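Local coordinates for tumor necrosis factor receptor superfamily member 16 (Rattus norvegicus, PDB 1SG1), which probably binds nerve growth factor and related neurotrophins with low affinity through a rod of cysteine-rich repeats, as a receptor of the tumor necrosis factor receptor superfamily, at residues K17-E23 against Q33-C39; G124-D128 against C152-D157; S98-S104 against S127-H132. All coordinates share one frame; numbering follows the deposited sequence.

Interaction 1 lies toward one end of the elongated chain. Interactions 2 and 3 lie on the opposite side of its centre. The centre of interaction 1 is about 63 Å from that of interaction 2 and about 54 Å from that of interaction 3. Interactions 2 and 3 are neighbours, with centres about 11 Å apart. They share S127 and D128, and W155 CB of interaction 2 packs on V102 CG1 of interaction 3 at 3.2 Å. Interaction 1 lies in the first repeat and reaches the first cysteine of the next; interaction 2 lies within one repeat; interaction 3 joins two. N20 and L21 of interaction 1, and T125 of interaction 2, pack against another protein, probably the bound neurotrophin.

Interaction 1 of 3, residues K17-E23 against Q33-C39; sequences KACNLGE and QTVCEPC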
loop_
_atom_site.group_PDB
_atom_site.type_symbol
_atom_site.label_atom_id
_atom_site.label_comp_id
_atom_site.label_asym_id
_atom_site.label_seq_id
_atom_site.Cartn_x
_atom_site.Cartn_y
_atom_site.Cartn_z
ATOM N N LYS C 17 -29.230 20.877 -14.998
ATOM C CA LYS C 17 -28.963 19.690 -14.193
ATOM C C LYS C 17 -27.455 19.625 -14.017
ATOM O O LYS C 17 -26.711 20.210 -14.802
ATOM C CB LYS C 17 -29.435 18.422 -14.906
ATOM C CG LYS C 17 -30.938 18.247 -14.962
ATOM C CD LYS C 17 -31.306 17.007 -15.771
ATOM C CE LYS C 17 -32.769 16.625 -15.576
ATOM N NZ LYS C 17 -33.053 16.251 -14.154
ATOM N N ALA C 18 -27.000 18.912 -12.995
ATOM C CA ALA C 18 -25.571 18.807 -12.758
ATOM C C ALA C 18 -25.030 17.402 -12.987
ATOM O O ALA C 18 -25.713 16.411 -12.737
ATOM C CB ALA C 18 -25.232 19.282 -11.335
ATOM N N CYS C 19 -23.776 17.339 -13.475
ATOM C CA CYS C 19 -23.093 16.076 -13.734
ATOM C C CYS C 19 -22.498 15.617 -12.415
ATOM O O CYS C 19 -21.546 16.198 -11.908
ATOM C CB CYS C 19 -21.985 16.253 -14.770
ATOM S SG CYS C 19 -22.593 16.864 -16.368
ATOM N N ASN C 20 -23.097 14.572 -11.870
ATOM C CA ASN C 20 -22.699 13.993 -10.603
ATOM C C ASN C 20 -21.239 13.548 -10.513
ATOM O O ASN C 20 -20.408 13.882 -11.360
ATOM C CB ASN C 20 -23.637 12.822 -10.285
ATOM C CG ASN C 20 -23.996 12.002 -11.524
ATOM O OD1 ASN C 20 -24.790 11.061 -11.445
ATOM N ND2 ASN C 20 -23.413 12.357 -12.674
ATOM N N LEU C 21 -20.940 12.806 -9.455
ATOM C CA LEU C 21 -19.596 12.297 -9.203
ATOM C C LEU C 21 -19.248 11.195 -10.191
ATOM O O LEU C 21 -20.005 10.238 -10.350
ATOM C CB LEU C 21 -19.528 11.746 -7.782
ATOM C CG LEU C 21 -18.400 12.168 -6.850
ATOM C CD1 LEU C 21 -18.189 13.685 -6.882
ATOM C CD2 LEU C 21 -18.769 11.685 -5.459
ATOM N N GLY C 22 -18.107 11.328 -10.855
ATOM C CA GLY C 22 -17.704 10.316 -11.811
ATOM C C GLY C 22 -18.172 10.590 -13.220
ATOM O O GLY C 22 -17.890 9.825 -14.136
ATOM N N GLU C 23 -18.905 11.683 -13.392
ATOM C CA GLU C 23 -19.406 12.088 -14.703
ATOM C C GLU C 23 -19.052 13.541 -14.965
ATOM O O GLU C 23 -19.173 14.377 -14.079
ATOM C CB GLU C 23 -20.931 11.914 -14.798
ATOM C CG GLU C 23 -21.381 10.539 -15.288
ATOM C CD GLU C 23 -22.829 10.522 -15.779
ATOM O OE1 GLU C 23 -23.738 10.834 -14.976
ATOM O OE2 GLU C 23 -23.055 10.193 -16.969
ATOM N N GLN C 33 -30.726 21.610 -21.716
ATOM C CA GLN C 33 -30.439 21.132 -20.357
ATOM C C GLN C 33 -28.999 21.072 -19.840
ATOM O O GLN C 33 -28.572 21.960 -19.112
ATOM C CB GLN C 33 -31.071 19.753 -20.157
ATOM C CG GLN C 33 -32.302 19.739 -19.267
ATOM C CD GLN C 33 -32.062 20.394 -17.917
ATOM O OE1 GLN C 33 -30.953 20.354 -17.377
ATOM N NE2 GLN C 33 -33.111 20.993 -17.355
ATOM N N THR C 34 -28.300 19.985 -20.169
ATOM C CA THR C 34 -26.907 19.708 -19.780
ATOM C C THR C 34 -26.627 18.290 -20.221
ATOM O O THR C 34 -27.423 17.391 -19.939
ATOM C CB THR C 34 -26.663 19.663 -18.262
ATOM O OG1 THR C 34 -26.938 20.933 -17.680
ATOM C CG2 THR C 34 -25.205 19.300 -17.973
ATOM N N VAL C 35 -25.503 18.072 -20.891
ATOM C CA VAL C 35 -25.165 16.722 -21.307
ATOM C C VAL C 35 -23.946 16.192 -20.544
ATOM O O VAL C 35 -22.832 16.707 -20.659
ATOM C CB VAL C 35 -24.968 16.641 -22.848
ATOM C CG1 VAL C 35 -24.078 17.742 -23.307
ATOM C CG2 VAL C 35 -24.410 15.280 -23.248
ATOM N N CYS C 36 -24.199 15.160 -19.741
ATOM C CA CYS C 36 -23.179 14.506 -18.924
ATOM C C CYS C 36 -22.800 13.129 -19.458
ATOM O O CYS C 36 -23.667 12.319 -19.791
ATOM C CB CYS C 36 -23.693 14.302 -17.499
ATOM S SG CYS C 36 -24.295 15.790 -16.644
ATOM N N GLU C 37 -21.525 12.863 -19.535
ATOM C CA GLU C 37 -21.094 11.527 -19.914
ATOM C C GLU C 37 -20.061 11.070 -18.881
ATOM O O GLU C 37 -19.304 11.875 -18.352
ATOM C CB GLU C 37 -20.496 11.507 -21.324
ATOM C CG GLU C 37 -19.067 12.007 -21.422
ATOM C CD GLU C 37 -18.471 11.808 -22.809
ATOM O OE1 GLU C 37 -18.794 12.596 -23.726
ATOM O OE2 GLU C 37 -17.682 10.852 -22.983
ATOM N N PRO C 38 -20.054 9.766 -18.554
ATOM C CA PRO C 38 -19.110 9.208 -17.583
ATOM C C PRO C 38 -17.639 9.402 -17.963
ATOM O O PRO C 38 -17.293 9.413 -19.138
ATOM C CB PRO C 38 -19.502 7.734 -17.545
ATOM C CG PRO C 38 -20.973 7.786 -17.732
ATOM C CD PRO C 38 -21.109 8.783 -18.868
ATOM N N CYS C 39 -16.785 9.560 -16.956
ATOM C CA CYS C 39 -15.350 9.710 -17.175
ATOM C C CYS C 39 -14.703 8.344 -17.427
ATOM O O CYS C 39 -15.268 7.312 -17.090
ATOM C CB CYS C 39 -14.689 10.344 -15.959
ATOM S SG CYS C 39 -15.423 11.916 -15.439
#
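E23 and P38 face each other as an antiparallel non-hydrogen-bonded pair, with their CA atoms 4.1 Å apart and their side chains diverging at the base. Next to this pair, C39 N donates to G22 O over 3.0 Å in an almost straight bond (174°). G22 belongs to the type II turn from N20 to E23. In the middle of the contact a disulfide joins C19 SG to C36 SG at 2.0 Å. Each sulfur is anti to its own carbonyl carbon, which turns both into the space between the two segments. T34 CG2 comes up to C19 SG at 3.9 Å. At the far end, Q33 bends at its second torsion (-53°). This lets OE1 accept the K17 backbone N-H at 3.0 Å, in the carbonyl plane, while K17 CG rests on the same oxygen at 3.2 Å. The E23 side chain lies alongside the P38 ring. Its OE2 touches P38 CD at 3.1 Å. Its OE1 accepts an N-H of N20 ND2 on the anti side over 2.8 Å, which limits rotation of the carboxylate. C39 carries the link onward through its disulfide to C55. C19-C36, with C16-C29, forms the pair of disulfides that marks a B2 module of a TNF-receptor cysteine-rich repeat.

Interaction 2 of 3, residues G124-D128 against C152-D157; sequences GTYSD and CTPWAD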
loop_
_atom_site.group_PDB
_atom_site.type_symbol
_atom_site.label_atom_id
_atom_site.label_comp_id
_atom_site.label_asym_id
_atom_site.label_seq_id
_atom_site.Cartn_x
_atom_site.Cartn_y
_atom_site.Cartn_z
ATOM N N GLY C 124 28.146 1.077 22.237
ATOM C CA GLY C 124 27.595 -0.260 22.236
ATOM C C GLY C 124 26.940 -0.770 20.970
ATOM O O GLY C 124 26.442 -1.894 20.964
ATOM N N THR C 125 26.921 0.036 19.913
ATOM C CA THR C 125 26.304 -0.385 18.652
ATOM C C THR C 125 27.170 -0.057 17.452
ATOM O O THR C 125 28.131 0.701 17.548
ATOM C CB THR C 125 24.897 0.253 18.425
ATOM O OG1 THR C 125 25.030 1.651 18.124
ATOM C CG2 THR C 125 24.024 0.064 19.661
ATOM N N TYR C 126 26.815 -0.625 16.312
ATOM C CA TYR C 126 27.588 -0.401 15.114
ATOM C C TYR C 126 26.682 -0.428 13.909
ATOM O O TYR C 126 25.499 -0.759 14.005
ATOM C CB TYR C 126 28.623 -1.510 14.944
ATOM C CG TYR C 126 27.993 -2.827 14.538
ATOM C CD1 TYR C 126 27.186 -3.542 15.429
ATOM C CD2 TYR C 126 28.152 -3.329 13.244
ATOM C CE1 TYR C 126 26.551 -4.718 15.043
ATOM C CE2 TYR C 126 27.522 -4.504 12.847
ATOM C CZ TYR C 126 26.724 -5.193 13.750
ATOM O OH TYR C 126 26.114 -6.371 13.369
ATOM N N SER C 127 27.259 -0.076 12.771
ATOM C CA SER C 127 26.559 -0.096 11.510
ATOM C C SER C 127 27.595 -0.556 10.533
ATOM O O SER C 127 28.596 0.101 10.316
ATOM C CB SER C 127 26.034 1.285 11.103
ATOM O OG SER C 127 25.356 1.202 9.855
ATOM N N ASP C 128 27.323 -1.715 9.968
ATOM C CA ASP C 128 28.172 -2.389 9.002
ATOM C C ASP C 128 28.105 -1.802 7.602
ATOM O O ASP C 128 29.073 -1.864 6.860
ATOM C CB ASP C 128 27.734 -3.851 8.922
ATOM C CG ASP C 128 28.829 -4.800 9.280
ATOM O OD1 ASP C 128 29.806 -4.874 8.513
ATOM O OD2 ASP C 128 28.712 -5.471 10.326
ATOM N N CYS C 152 34.445 -4.376 18.799
ATOM C CA CYS C 152 33.358 -3.605 18.235
ATOM C C CYS C 152 33.677 -2.116 18.232
ATOM O O CYS C 152 34.021 -1.559 19.273
ATOM C CB CYS C 152 32.083 -3.820 19.051
ATOM S SG CYS C 152 30.527 -3.468 18.171
ATOM N N THR C 153 33.587 -1.500 17.051
ATOM C CA THR C 153 33.764 -0.060 16.896
ATOM C C THR C 153 32.460 0.421 16.298
ATOM O O THR C 153 31.614 -0.386 15.916
ATOM C CB THR C 153 34.880 0.314 15.937
ATOM O OG1 THR C 153 34.677 -0.345 14.679
ATOM C CG2 THR C 153 36.221 -0.067 16.532
ATOM N N PRO C 154 32.261 1.739 16.223
ATOM C CA PRO C 154 30.989 2.150 15.635
ATOM C C PRO C 154 30.758 1.706 14.184
ATOM O O PRO C 154 29.650 1.789 13.693
ATOM C CB PRO C 154 31.005 3.671 15.810
ATOM C CG PRO C 154 32.461 4.008 15.855
ATOM C CD PRO C 154 33.029 2.900 16.697
ATOM N N TRP C 155 31.786 1.204 13.504
ATOM C CA TRP C 155 31.628 0.786 12.108
ATOM C C TRP C 155 31.790 -0.702 11.804
ATOM O O TRP C 155 31.528 -1.144 10.695
ATOM C CB TRP C 155 32.550 1.611 11.197
ATOM C CG TRP C 155 33.984 1.483 11.502
ATOM C CD1 TRP C 155 34.864 0.599 10.960
ATOM C CD2 TRP C 155 34.706 2.223 12.482
ATOM N NE1 TRP C 155 36.100 0.741 11.547
ATOM C CE2 TRP C 155 36.028 1.733 12.485
ATOM C CE3 TRP C 155 34.363 3.254 13.362
ATOM C CZ2 TRP C 155 37.006 2.237 13.337
ATOM C CZ3 TRP C 155 35.341 3.757 14.211
ATOM C CH2 TRP C 155 36.646 3.250 14.191
ATOM N N ALA C 156 32.227 -1.484 12.770
ATOM C CA ALA C 156 32.331 -2.918 12.539
ATOM C C ALA C 156 32.039 -3.668 13.820
ATOM O O ALA C 156 32.512 -3.303 14.887
ATOM C CB ALA C 156 33.696 -3.285 12.004
ATOM N N ASP C 157 31.229 -4.709 13.709
ATOM C CA ASP C 157 30.863 -5.531 14.863
ATOM C C ASP C 157 32.052 -6.378 15.319
ATOM O O ASP C 157 32.995 -6.601 14.566
ATOM C CB ASP C 157 29.684 -6.435 14.495
ATOM C CG ASP C 157 29.290 -7.378 15.612
ATOM O OD1 ASP C 157 29.280 -6.972 16.793
ATOM O OD2 ASP C 157 28.972 -8.530 15.299
#
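Y126 lies across D157 where the A1 and B2 modules of a TNF-receptor cysteine-rich repeat meet. D157 CB sits over one face of the tyrosine ring, 3.4 Å from its centroid and offset toward the rim, in a CH-pi contact. The nearest ring atoms, CZ and CE2, are each 3.3 Å from this CB. The D157 carboxylate runs at only 20° to the ring plane, and its OD1 accepts the backbone N-H of T140. With chi1 at 72°, Y126 CG is placed between its own backbone N and carbonyl carbon, and the ring turns back over the 152-157 loop. C152 SG approaches the ring obliquely, 5.2 Å from the centroid, as a sulfur-aromatic contact. This sulfur is bonded to C139 in the B2 module, whereas the A1 module has the C121-C136 bridge. The tyrosine is therefore packed against the disulfide framework of the next module. An alanine here is likely to leave D157 CB and C152 SG without their ring and open a gap between the modules. The backbones are joined as well. S127 N donates to P154 O at 3.2 Å, coming from above the carbonyl plane, and Y126 CA touches the same oxygen at 3.3 Å. Within the 152-157 loop, the T153 OG1 hydroxyl lies over the centre of the W155 ring, 3.3 Å above its plane.

Interaction 3 of 3, residues S98-S104 against S127-H132; sequences SVCEVGS and SDEANH
V102 and S127 meet where the B2 module of one cysteine-rich repeat is clasped by the A1 module of the next. Both valine methyls lie against one side of the backbone that follows S127. CG1, anti to the valine N (chi1 178°), touches S127 O at 3.1 Å. CG2 turns to D128 O at 3.6 Å. The S127 side chain points to the end of the turn from E101 to S104. Its hydroxyl donates to S104 O over 2.9 Å, reaching that carbonyl from above its plane. S127 O in turn accepts G103 N, so one serine grips the turn twice. G103 adopts backbone angles at which a CB would press on the preceding carbonyl. V99 and A130 meet further along, with methyl CG2 against methyl CB at 4.1 Å. E101 bends back at its second torsion (-71°), and its OE1 also comes to A130 CB, beside V99 CG2. Next to them C100 and N131 form a single antiparallel bridge. C100 N donates to N131 O at 2.8 Å, and the return bond from N131 N to C100 O is weak. The C100 sulfur is tied to C118, and the N131 amide oxygen accepts D134 N, so both partners of the bridge are also held from outside. At the far end H132 CB rests against S98 O at 3.3 Å.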
loop_
_atom_site.group_PDB
_atom_site.type_symbol
_atom_site.label_atom_id
_atom_site.label_comp_id
_atom_site.label_asym_id
_atom_site.label_seq_id
_atom_site.Cartn_x
_atom_site.Cartn_y
_atom_site.Cartn_z
ATOM N N SER C 98 19.223 10.437 1.709
ATOM C CA SER C 98 20.578 10.455 2.224
ATOM C C SER C 98 20.826 9.059 2.773
ATOM O O SER C 98 19.883 8.319 3.051
ATOM C CB SER C 98 20.731 11.494 3.338
ATOM O OG SER C 98 20.865 12.800 2.804
ATOM N N VAL C 99 22.093 8.683 2.899
ATOM C CA VAL C 99 22.427 7.359 3.422
ATOM C C VAL C 99 23.168 7.482 4.732
ATOM O O VAL C 99 23.950 8.402 4.921
ATOM C CB VAL C 99 23.317 6.530 2.437
ATOM C CG1 VAL C 99 23.207 7.088 1.019
ATOM C CG2 VAL C 99 24.765 6.524 2.901
ATOM N N CYS C 100 22.888 6.569 5.653
ATOM C CA CYS C 100 23.581 6.571 6.920
ATOM C C CYS C 100 24.822 5.744 6.628
ATOM O O CYS C 100 24.758 4.514 6.489
ATOM C CB CYS C 100 22.723 5.924 7.996
ATOM S SG CYS C 100 21.089 6.703 8.197
ATOM N N GLU C 101 25.947 6.441 6.484
ATOM C CA GLU C 101 27.221 5.809 6.174
ATOM C C GLU C 101 27.612 4.773 7.226
ATOM O O GLU C 101 26.950 4.629 8.259
ATOM C CB GLU C 101 28.314 6.878 6.086
ATOM C CG GLU C 101 28.000 8.048 5.164
ATOM C CD GLU C 101 28.019 7.661 3.706
ATOM O OE1 GLU C 101 28.499 6.550 3.410
ATOM O OE2 GLU C 101 27.573 8.465 2.855
ATOM N N VAL C 102 28.681 4.036 6.959
ATOM C CA VAL C 102 29.138 3.051 7.934
ATOM C C VAL C 102 29.472 3.805 9.226
ATOM O O VAL C 102 30.037 4.897 9.188
ATOM C CB VAL C 102 30.389 2.308 7.447
ATOM C CG1 VAL C 102 30.848 1.339 8.506
ATOM C CG2 VAL C 102 30.087 1.565 6.155
ATOM N N GLY C 103 29.094 3.234 10.362
ATOM C CA GLY C 103 29.359 3.887 11.621
ATOM C C GLY C 103 28.262 4.855 11.950
ATOM O O GLY C 103 28.340 5.607 12.910
ATOM N N SER C 104 27.224 4.819 11.131
ATOM C CA SER C 104 26.053 5.688 11.271
ATOM C C SER C 104 24.776 4.882 10.974
ATOM O O SER C 104 24.776 4.036 10.075
ATOM C CB SER C 104 26.186 6.848 10.286
ATOM O OG SER C 104 25.088 7.735 10.380
ATOM N N SER C 127 27.259 -0.076 12.771
ATOM C CA SER C 127 26.559 -0.096 11.510
ATOM C C SER C 127 27.595 -0.556 10.533
ATOM O O SER C 127 28.596 0.101 10.316
ATOM C CB SER C 127 26.034 1.285 11.103
ATOM O OG SER C 127 25.356 1.202 9.855
ATOM N N ASP C 128 27.323 -1.715 9.968
ATOM C CA ASP C 128 28.172 -2.389 9.002
ATOM C C ASP C 128 28.105 -1.802 7.602
ATOM O O ASP C 128 29.073 -1.864 6.860
ATOM C CB ASP C 128 27.734 -3.851 8.922
ATOM C CG ASP C 128 28.829 -4.800 9.280
ATOM O OD1 ASP C 128 29.806 -4.874 8.513
ATOM O OD2 ASP C 128 28.712 -5.471 10.326
ATOM N N GLU C 129 26.962 -1.235 7.240
ATOM C CA GLU C 129 26.808 -0.736 5.885
ATOM C C GLU C 129 26.300 0.668 5.682
ATOM O O GLU C 129 25.882 1.362 6.617
ATOM C CB GLU C 129 25.906 -1.686 5.106
ATOM C CG GLU C 129 26.375 -3.111 5.146
ATOM C CD GLU C 129 25.279 -4.069 4.791
ATOM O OE1 GLU C 129 24.782 -3.990 3.646
ATOM O OE2 GLU C 129 24.909 -4.896 5.661
ATOM N N ALA C 130 26.347 1.065 4.418
ATOM C CA ALA C 130 25.898 2.386 4.007
ATOM C C ALA C 130 24.550 2.277 3.262
ATOM O O ALA C 130 24.468 1.777 2.138
ATOM C CB ALA C 130 26.967 3.055 3.123
ATOM N N ASN C 131 23.493 2.724 3.919
ATOM C CA ASN C 131 22.187 2.697 3.315
ATOM C C ASN C 131 21.207 3.507 4.128
ATOM O O ASN C 131 21.582 4.183 5.070
ATOM C CB ASN C 131 21.700 1.250 3.137
ATOM C CG ASN C 131 21.789 0.431 4.405
ATOM O OD1 ASN C 131 21.160 0.741 5.413
ATOM N ND2 ASN C 131 22.566 -0.636 4.353
ATOM N N HIS C 132 19.941 3.457 3.770
ATOM C CA HIS C 132 18.979 4.224 4.531
ATOM C C HIS C 132 17.848 3.375 5.078
ATOM O O HIS C 132 16.716 3.801 5.118
ATOM C CB HIS C 132 18.448 5.394 3.691
ATOM C CG HIS C 132 17.809 4.980 2.403
ATOM N ND1 HIS C 132 16.485 4.606 2.315
ATOM C CD2 HIS C 132 18.321 4.852 1.159
ATOM C CE1 HIS C 132 16.209 4.261 1.071
ATOM N NE2 HIS C 132 17.305 4.401 0.350
#